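Local coordinates for protein allantoin racemase (Pseudomonas fluorescens, PDB 5LG5) that probably catalyses racemisation at C5 of allantoin and related 5-monosubstituted hydantoins, interconverting their D and L enantiomers, at residues A56-V61 against E82-L87; A159-A164 against E188-R193. All blocks are in the same frame, centred on the assembly; numbering follows the deposited sequence.

Contact 1: residues A56-V61 against E82-L87; sequences AVMDRV and EGLQEL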
ATOM      1  N   ALA E  56     -27.408 -11.811 -13.743  1.00 15.15           N
ATOM      2  CA  ALA E  56     -27.985 -13.118 -14.037  1.00 12.97           C
ATOM      3  C   ALA E  56     -28.026 -13.992 -12.797  1.00 14.35           C
ATOM      4  O   ALA E  56     -29.041 -14.627 -12.519  1.00 13.83           O
ATOM      5  CB  ALA E  56     -27.197 -13.800 -15.142  1.00 12.23           C
ATOM      6  N   VAL E  57     -26.917 -14.022 -12.056  1.00 14.76           N
ATOM      7  CA  VAL E  57     -26.819 -14.847 -10.854  1.00 13.83           C
ATOM      8  C   VAL E  57     -27.790 -14.354  -9.788  1.00 14.22           C
ATOM      9  O   VAL E  57     -28.509 -15.137  -9.167  1.00 14.13           O
ATOM     10  CB  VAL E  57     -25.358 -14.879 -10.307  1.00 15.74           C
ATOM     11  CG1 VAL E  57     -25.312 -15.433  -8.886  1.00 13.06           C
ATOM     12  CG2 VAL E  57     -24.450 -15.698 -11.241  1.00 12.86           C
ATOM     13  N   MET E  58     -27.805 -13.041  -9.583  1.00 13.28           N
ATOM     14  CA  MET E  58     -28.733 -12.428  -8.638  1.00 12.79           C
ATOM     15  C   MET E  58     -30.180 -12.762  -8.993  1.00 13.47           C
ATOM     16  O   MET E  58     -30.975 -13.169  -8.141  1.00 14.93           O
ATOM     17  CB  MET E  58     -28.522 -10.907  -8.605  1.00 14.48           C
ATOM     18  CG  MET E  58     -27.309 -10.454  -7.805  1.00 13.81           C
ATOM     19  SD  MET E  58     -27.159  -8.648  -7.764  1.00 16.50           S
ATOM     20  CE  MET E  58     -25.770  -8.473  -8.868  1.00 14.56           C
ATOM     21  N   ASP E  59     -30.494 -12.612 -10.270  1.00 14.14           N
ATOM     22  CA  ASP E  59     -31.802 -12.980 -10.808  1.00 17.58           C
ATOM     23  C   ASP E  59     -32.160 -14.447 -10.507  1.00 14.64           C
ATOM     24  O   ASP E  59     -33.243 -14.760  -9.997  1.00 12.67           O
ATOM     25  CB  ASP E  59     -31.801 -12.720 -12.323  1.00 15.88           C
ATOM     26  CG  ASP E  59     -33.113 -13.114 -12.994  1.00 21.85           C
ATOM     27  OD1 ASP E  59     -33.133 -14.069 -13.812  1.00 17.99           O
ATOM     28  OD2 ASP E  59     -34.121 -12.442 -12.711  1.00 13.53           O
ATOM     29  N   ARG E  60     -31.220 -15.342 -10.788  1.00 17.40           N
ATOM     30  CA  ARG E  60     -31.438 -16.785 -10.630  1.00 14.39           C
ATOM     31  C   ARG E  60     -31.693 -17.172  -9.183  1.00 14.43           C
ATOM     32  O   ARG E  60     -32.528 -18.024  -8.879  1.00 13.26           O
ATOM     33  CB  ARG E  60     -30.232 -17.559 -11.165  1.00 15.21           C
ATOM     34  CG  ARG E  60     -30.447 -19.063 -11.344  1.00 14.43           C
ATOM     35  CD  ARG E  60     -31.694 -19.378 -12.163  1.00 17.31           C
ATOM     36  NE  ARG E  60     -32.215 -20.730 -11.941  1.00 18.50           N
ATOM     37  CZ  ARG E  60     -33.034 -21.093 -10.956  1.00 18.06           C
ATOM     38  NH1 ARG E  60     -33.425 -20.219 -10.037  1.00 15.10           N
ATOM     39  NH2 ARG E  60     -33.447 -22.349 -10.883  1.00 19.65           N
ATOM     40  N   VAL E  61     -30.941 -16.553  -8.287  1.00 15.32           N
ATOM     41  CA  VAL E  61     -31.060 -16.841  -6.870  1.00 13.28           C
ATOM     42  C   VAL E  61     -32.377 -16.304  -6.307  1.00 14.84           C
ATOM     43  O   VAL E  61     -33.043 -16.969  -5.508  1.00 14.91           O
ATOM     44  CB  VAL E  61     -29.835 -16.291  -6.100  1.00 13.48           C
ATOM     45  CG1 VAL E  61     -30.056 -16.367  -4.586  1.00 12.95           C
ATOM     46  CG2 VAL E  61     -28.560 -17.043  -6.549  1.00  9.91           C
ATOM     47  N   GLU E  82     -21.428  -8.910  -3.917  1.00 12.87           N
ATOM     48  CA  GLU E  82     -21.911  -7.856  -3.032  1.00 16.07           C
ATOM     49  C   GLU E  82     -23.406  -7.634  -3.189  1.00 14.82           C
ATOM     50  O   GLU E  82     -24.091  -7.336  -2.218  1.00 13.23           O
ATOM     51  CB  GLU E  82     -21.183  -6.534  -3.293  1.00 15.17           C
ATOM     52  CG  GLU E  82     -19.666  -6.571  -3.181  1.00 19.05           C
ATOM     53  CD  GLU E  82     -18.986  -6.732  -4.533  1.00 24.41           C
ATOM     54  OE1 GLU E  82     -19.549  -7.409  -5.428  1.00 23.04           O
ATOM     55  OE2 GLU E  82     -17.911  -6.122  -4.720  1.00 30.22           O
ATOM     56  N   GLY E  83     -23.900  -7.797  -4.413  1.00 13.75           N
ATOM     57  CA  GLY E  83     -25.323  -7.668  -4.692  1.00 16.30           C
ATOM     58  C   GLY E  83     -26.119  -8.750  -3.994  1.00 12.82           C
ATOM     59  O   GLY E  83     -27.146  -8.473  -3.357  1.00 13.01           O
ATOM     60  N   LEU E  84     -25.651  -9.991  -4.117  1.00 14.84           N
ATOM     61  CA  LEU E  84     -26.278 -11.107  -3.400  1.00 13.11           C
ATOM     62  C   LEU E  84     -26.311 -10.822  -1.906  1.00 10.48           C
ATOM     63  O   LEU E  84     -27.318 -11.074  -1.243  1.00 11.84           O
ATOM     64  CB  LEU E  84     -25.508 -12.411  -3.620  1.00 14.52           C
ATOM     65  CG  LEU E  84     -25.981 -13.489  -4.611  1.00 18.83           C
ATOM     66  CD1 LEU E  84     -27.287 -13.128  -5.305  1.00 13.61           C
ATOM     67  CD2 LEU E  84     -24.880 -13.828  -5.608  1.00 18.82           C
ATOM     68  N   GLN E  85     -25.196 -10.313  -1.380  1.00 11.14           N
ATOM     69  CA  GLN E  85     -25.092 -10.016   0.050  1.00 12.09           C
ATOM     70  C   GLN E  85     -26.128  -9.003   0.531  1.00 10.11           C
ATOM     71  O   GLN E  85     -26.594  -9.075   1.673  1.00 11.02           O
ATOM     72  CB  GLN E  85     -23.670  -9.582   0.424  1.00  9.41           C
ATOM     73  CG  GLN E  85     -22.655 -10.749   0.444  1.00 10.05           C
ATOM     74  CD  GLN E  85     -21.244 -10.285   0.734  1.00 14.65           C
ATOM     75  OE1 GLN E  85     -20.690  -9.484  -0.014  1.00 13.03           O
ATOM     76  NE2 GLN E  85     -20.659 -10.771   1.831  1.00 15.75           N
ATOM     77  N   GLU E  86     -26.484  -8.052  -0.322  1.00 11.68           N
ATOM     78  CA  GLU E  86     -27.539  -7.093   0.027  1.00 10.38           C
ATOM     79  C   GLU E  86     -28.880  -7.773  -0.044  1.00 12.04           C
ATOM     80  O   GLU E  86     -29.722  -7.601   0.830  1.00 12.44           O
ATOM     81  CB  GLU E  86     -27.551  -5.930  -0.948  1.00 10.80           C
ATOM     82  CG  GLU E  86     -26.426  -4.958  -0.771  1.00 13.78           C
ATOM     83  CD  GLU E  86     -26.617  -3.733  -1.623  1.00 13.81           C
ATOM     84  OE1 GLU E  86     -27.598  -3.711  -2.407  1.00 12.62           O
ATOM     85  OE2 GLU E  86     -25.767  -2.819  -1.532  1.00 12.77           O
ATOM     86  N   LEU E  87     -29.075  -8.533  -1.123  1.00 11.81           N
ATOM     87  CA  LEU E  87     -30.348  -9.179  -1.391  1.00 13.50           C
ATOM     88  C   LEU E  87     -30.689 -10.252  -0.365  1.00 15.04           C
ATOM     89  O   LEU E  87     -31.858 -10.444  -0.031  1.00 15.45           O
ATOM     90  CB  LEU E  87     -30.324  -9.799  -2.787  1.00 13.89           C
ATOM     91  CG  LEU E  87     -30.290  -8.767  -3.918  1.00 14.84           C
ATOM     92  CD1 LEU E  87     -30.027  -9.464  -5.230  1.00 12.00           C
ATOM     93  CD2 LEU E  87     -31.622  -8.005  -3.958  1.00 19.36           C
TER
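Gly-83 O is held by two backbone amides of its own helix: Leu-87 N at 3.0 Å and, by a weak bond, Glu-86 N at 3.1 Å. The turn so fixed presents Gly-83 and Leu-87 to Met-58 of the other helix. Met-58 SD rests 3.7 Å from Gly-83 CA, against bare backbone, and the sulfur fills the place a beta carbon at 83 would need; this is how a glycine lets a thioether reach a helix surface. Met-58 owes this reach to its straight first half, the chain bending only at the thioether (chi3 -107°). Its CG, further back, touches two leucine methyls, 3.7 Å from Leu-84 CD1 and 3.9 Å from Leu-87 CD1, with the Leu-87 side chain running nearly perpendicular to the methionine. Leu-84 sends its two branches to different partners. CD1 goes to Met-58 and to Val-61, whose CB is 4.1 Å from Leu-84 CD1, while CD2 meets Val-57 CG1 at 3.7 Å. CD1 is almost eclipsed with CA (chi2 -1°), an unfavourable torsion that may reflect strain or the limits of the model. Between the segments the contact is entirely apolar, and the helices run roughly parallel, inclined by 28°. Polar groups work on the outer side: Glu-86 makes a salt bridge to Arg-118 of a second subunit, whose Tyr-51 and Phe-48 pack on Met-58 and Leu-87. On the inner side the pair lies over the parallel sheet, Val-57 and Val-61 on Val-6 of strand 2-7, Val-57 and Leu-84 on Gln-73 of strand 70-74, and Leu-84 also on Val-92 of strand 92-94, so that these two successive crossover helices lie on their own sheet, and the second subunit packs against Met-58, Glu-86 and Leu-87.

Contact 2: residues A159-A164 against E188-R193; sequences AIVRQA and EQIRQR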
ATOM      1  N   ALA E 159      -1.582 -27.227 -19.906  1.00 16.34           N
ATOM      2  CA  ALA E 159      -1.390 -25.778 -19.897  1.00 20.88           C
ATOM      3  C   ALA E 159      -1.516 -25.219 -18.478  1.00 22.76           C
ATOM      4  O   ALA E 159      -0.770 -24.315 -18.084  1.00 22.13           O
ATOM      5  CB  ALA E 159      -2.386 -25.105 -20.822  1.00 20.82           C
ATOM      6  N   ILE E 160      -2.461 -25.766 -17.720  1.00 18.70           N
ATOM      7  CA  ILE E 160      -2.662 -25.362 -16.341  1.00 17.21           C
ATOM      8  C   ILE E 160      -1.437 -25.774 -15.522  1.00 19.49           C
ATOM      9  O   ILE E 160      -0.864 -24.954 -14.797  1.00 18.92           O
ATOM     10  CB  ILE E 160      -3.942 -25.997 -15.746  1.00 15.28           C
ATOM     11  CG1 ILE E 160      -5.193 -25.508 -16.473  1.00 18.50           C
ATOM     12  CG2 ILE E 160      -4.044 -25.731 -14.243  1.00 19.02           C
ATOM     13  CD1 ILE E 160      -6.466 -26.233 -16.038  1.00 15.20           C
ATOM     14  N   VAL E 161      -1.007 -27.030 -15.673  1.00 18.76           N
ATOM     15  CA  VAL E 161       0.178 -27.509 -14.951  1.00 19.29           C
ATOM     16  C   VAL E 161       1.401 -26.656 -15.239  1.00 15.71           C
ATOM     17  O   VAL E 161       2.132 -26.309 -14.304  1.00 16.16           O
ATOM     18  CB  VAL E 161       0.479 -29.033 -15.210  1.00 23.37           C
ATOM     19  CG1 VAL E 161       1.858 -29.450 -14.691  1.00 19.06           C
ATOM     20  CG2 VAL E 161      -0.622 -29.920 -14.619  1.00 25.90           C
ATOM     21  N   ARG E 162       1.597 -26.262 -16.499  1.00 13.93           N
ATOM     22  CA  ARG E 162       2.758 -25.426 -16.822  1.00 20.00           C
ATOM     23  C   ARG E 162       2.731 -24.099 -16.083  1.00 17.54           C
ATOM     24  O   ARG E 162       3.762 -23.660 -15.579  1.00 18.85           O
ATOM     25  CB  ARG E 162       2.938 -25.174 -18.330  1.00 20.98           C
ATOM     26  CG  ARG E 162       4.148 -24.228 -18.585  1.00 25.08           C
ATOM     27  CD  ARG E 162       4.594 -24.032 -20.051  1.00 34.24           C
ATOM     28  NE  ARG E 162       3.605 -23.383 -20.909  1.00 43.37           N
ATOM     29  CZ  ARG E 162       2.795 -24.042 -21.738  1.00 49.31           C
ATOM     30  NH1 ARG E 162       2.885 -25.363 -21.827  1.00 46.14           N
ATOM     31  NH2 ARG E 162       1.912 -23.387 -22.486  1.00 39.30           N
ATOM     32  N   GLN E 163       1.564 -23.458 -16.019  1.00 19.68           N
ATOM     33  CA  GLN E 163       1.458 -22.184 -15.304  1.00 17.82           C
ATOM     34  C   GLN E 163       1.682 -22.372 -13.814  1.00 13.40           C
ATOM     35  O   GLN E 163       2.335 -21.557 -13.171  1.00 16.72           O
ATOM     36  CB  GLN E 163       0.104 -21.514 -15.559  1.00 14.96           C
ATOM     37  CG  GLN E 163      -0.073 -21.058 -16.995  1.00 13.62           C
ATOM     38  CD  GLN E 163       1.095 -20.218 -17.454  1.00 18.97           C
ATOM     39  OE1 GLN E 163       1.588 -19.362 -16.714  1.00 16.56           O
ATOM     40  NE2 GLN E 163       1.567 -20.474 -18.671  1.00 20.08           N
ATOM     41  N   ALA E 164       1.147 -23.462 -13.271  1.00 15.56           N
ATOM     42  CA  ALA E 164       1.364 -23.774 -11.863  1.00 11.48           C
ATOM     43  C   ALA E 164       2.853 -23.966 -11.574  1.00 16.90           C
ATOM     44  O   ALA E 164       3.369 -23.485 -10.559  1.00 14.85           O
ATOM     45  CB  ALA E 164       0.571 -25.002 -11.456  1.00 12.01           C
ATOM     46  N   GLU E 188      -6.475 -32.384  -7.636  1.00 25.99           N
ATOM     47  CA  GLU E 188      -5.710 -33.543  -7.196  1.00 31.45           C
ATOM     48  C   GLU E 188      -4.628 -33.880  -8.228  1.00 29.15           C
ATOM     49  O   GLU E 188      -3.475 -34.132  -7.879  1.00 29.67           O
ATOM     50  CB  GLU E 188      -6.635 -34.740  -6.898  1.00 33.33           C
ATOM     51  CG  GLU E 188      -7.485 -34.604  -5.609  1.00 38.70           C
ATOM     52  CD  GLU E 188      -8.702 -33.671  -5.735  1.00 36.78           C
ATOM     53  OE1 GLU E 188      -9.386 -33.436  -4.706  1.00 29.38           O
ATOM     54  OE2 GLU E 188      -8.989 -33.173  -6.850  1.00 36.80           O
ATOM     55  N   GLN E 189      -4.994 -33.834  -9.500  1.00 28.26           N
ATOM     56  CA  GLN E 189      -4.045 -34.146 -10.556  1.00 31.62           C
ATOM     57  C   GLN E 189      -2.922 -33.106 -10.601  1.00 31.69           C
ATOM     58  O   GLN E 189      -1.751 -33.453 -10.777  1.00 32.07           O
ATOM     59  CB  GLN E 189      -4.767 -34.231 -11.908  1.00 31.49           C
ATOM     60  CG  GLN E 189      -5.945 -35.200 -11.927  1.00 31.14           C
ATOM     61  CD  GLN E 189      -7.289 -34.504 -12.047  1.00 37.30           C
ATOM     62  OE1 GLN E 189      -7.710 -33.777 -11.143  1.00 36.53           O
ATOM     63  NE2 GLN E 189      -7.977 -34.727 -13.167  1.00 35.15           N
ATOM     64  N   ILE E 190      -3.284 -31.832 -10.448  1.00 31.78           N
ATOM     65  CA  ILE E 190      -2.302 -30.736 -10.422  1.00 29.50           C
ATOM     66  C   ILE E 190      -1.386 -30.837  -9.206  1.00 26.06           C
ATOM     67  O   ILE E 190      -0.178 -30.590  -9.309  1.00 25.39           O
ATOM     68  CB  ILE E 190      -3.002 -29.355 -10.463  1.00 24.82           C
ATOM     69  CG1 ILE E 190      -3.832 -29.241 -11.738  1.00 28.34           C
ATOM     70  CG2 ILE E 190      -1.986 -28.222 -10.402  1.00 23.28           C
ATOM     71  CD1 ILE E 190      -4.839 -28.132 -11.696  1.00 31.60           C
ATOM     72  N   ARG E 191      -1.968 -31.175  -8.054  1.00 27.84           N
ATOM     73  CA  ARG E 191      -1.185 -31.392  -6.832  1.00 30.65           C
ATOM     74  C   ARG E 191      -0.123 -32.462  -7.056  1.00 30.66           C
ATOM     75  O   ARG E 191       1.055 -32.268  -6.735  1.00 35.95           O
ATOM     76  CB  ARG E 191      -2.081 -31.831  -5.672  1.00 26.81           C
ATOM     77  CG  ARG E 191      -1.307 -32.130  -4.386  1.00 28.84           C
ATOM     78  CD  ARG E 191      -2.135 -33.010  -3.458  1.00 36.61           C
ATOM     79  NE  ARG E 191      -2.625 -34.171  -4.205  1.00 42.20           N
ATOM     80  CZ  ARG E 191      -3.844 -34.687  -4.091  1.00 46.61           C
ATOM     81  NH1 ARG E 191      -4.716 -34.167  -3.233  1.00 43.76           N
ATOM     82  NH2 ARG E 191      -4.189 -35.737  -4.832  1.00 49.47           N
ATOM     83  N   GLN E 192      -0.555 -33.593  -7.604  1.00 32.00           N
ATOM     84  CA  GLN E 192       0.341 -34.712  -7.873  1.00 36.53           C
ATOM     85  C   GLN E 192       1.438 -34.303  -8.843  1.00 32.70           C
ATOM     86  O   GLN E 192       2.588 -34.716  -8.716  1.00 33.18           O
ATOM     87  CB  GLN E 192      -0.439 -35.913  -8.414  1.00 36.87           C
ATOM     88  CG  GLN E 192      -1.175 -36.715  -7.350  1.00 41.99           C
ATOM     89  CD  GLN E 192      -0.245 -37.263  -6.268  1.00 54.09           C
ATOM     90  OE1 GLN E 192       0.131 -36.553  -5.328  1.00 53.50           O
ATOM     91  NE2 GLN E 192       0.165 -38.520  -6.425  1.00 51.68           N
ATOM     92  N   ARG E 193       1.064 -33.462  -9.801  1.00 32.42           N
ATOM     93  CA  ARG E 193       1.968 -33.028 -10.852  1.00 34.01           C
ATOM     94  C   ARG E 193       2.907 -31.895 -10.393  1.00 34.57           C
ATOM     95  O   ARG E 193       3.975 -31.714 -10.973  1.00 31.52           O
ATOM     96  CB  ARG E 193       1.144 -32.653 -12.099  1.00 34.91           C
ATOM     97  CG  ARG E 193       0.610 -33.884 -12.868  1.00 36.90           C
ATOM     98  CD  ARG E 193      -0.428 -33.546 -13.962  1.00 38.06           C
ATOM     99  NE  ARG E 193       0.117 -33.185 -15.281  1.00 42.92           N
ATOM    100  CZ  ARG E 193      -0.553 -33.340 -16.425  1.00 39.15           C
ATOM    101  NH1 ARG E 193      -1.753 -33.909 -16.407  1.00 39.12           N
ATOM    102  NH2 ARG E 193      -0.012 -32.995 -17.589  1.00 32.61           N
TER
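Ile-190 is the first residue of 188-193 to meet the other helix, and it divides its branches among three partners. Its CD1 butts against Ile-160 CG2 at 3.6 Å, the two side chains crossing at about a right angle. With CG1 beside the backbone N and CG2 anti to it (chi1 -60°), the branches separate: CG1 passes Val-161 CG2 loosely at 4.4 Å, and CG2 reaches Ala-164 CB at 4.2 Å. One turn later comes Arg-193, its amide N bonded to Gln-189 O at 3.0 Å. Its aliphatic part and guanidinium pass across Val-161, whose CG2 sits over one face of the guanidinium, 3.4 Å from Arg-193 NE and 3.7 Å from Arg-193 CD. A bend at chi3 (86°) swings the planar group over this methyl, so the valine touches a flat face and the N-H groups remain at the rim. There NH2 forms a salt bridge to Glu-158, on the same helix as Val-161, so one arginine joins the opposing helix by both apolar and ionic contact. With an alanine in place of Val-161, the methyl over the guanidinium face would be gone, and Arg-193 would probably be freer to swing about its link to Glu-158. Arg-193 marks the solvent side of the contact; Ile-190 lies inside, on Leu-178 of strand 175-179 and on Met-157. The helix axes, 10.2 Å apart, are inclined by 48°. Helix 153-171 leads into strand 175-179 and helix 187-194 leads out of it to strand 198-199, the paired crossover helices of a parallel beta-alpha-beta layer, as in each half of the Asp/Glu racemase fold.

Contacts 1 and 2 are counterparts in two similarly built halves of the chain. Each joins the helix entering the third strand of a four-stranded parallel sheet, ordered 2-1-3-4, to the helix leaving it: around strand 70-74 in contact 1 and around strand 175-179 in contact 2. They lie on opposite sides of the chain's centre, their centres 33 Å apart and nearest atoms about 21 Å apart, without touching. In relatives of this family the active site lies between the two halves, so both contacts probably lie at a distance from it. Their surroundings differ: a second subunit covers part of contact 1, whereas no other chain of the assembly touches 159-164 or 188-193.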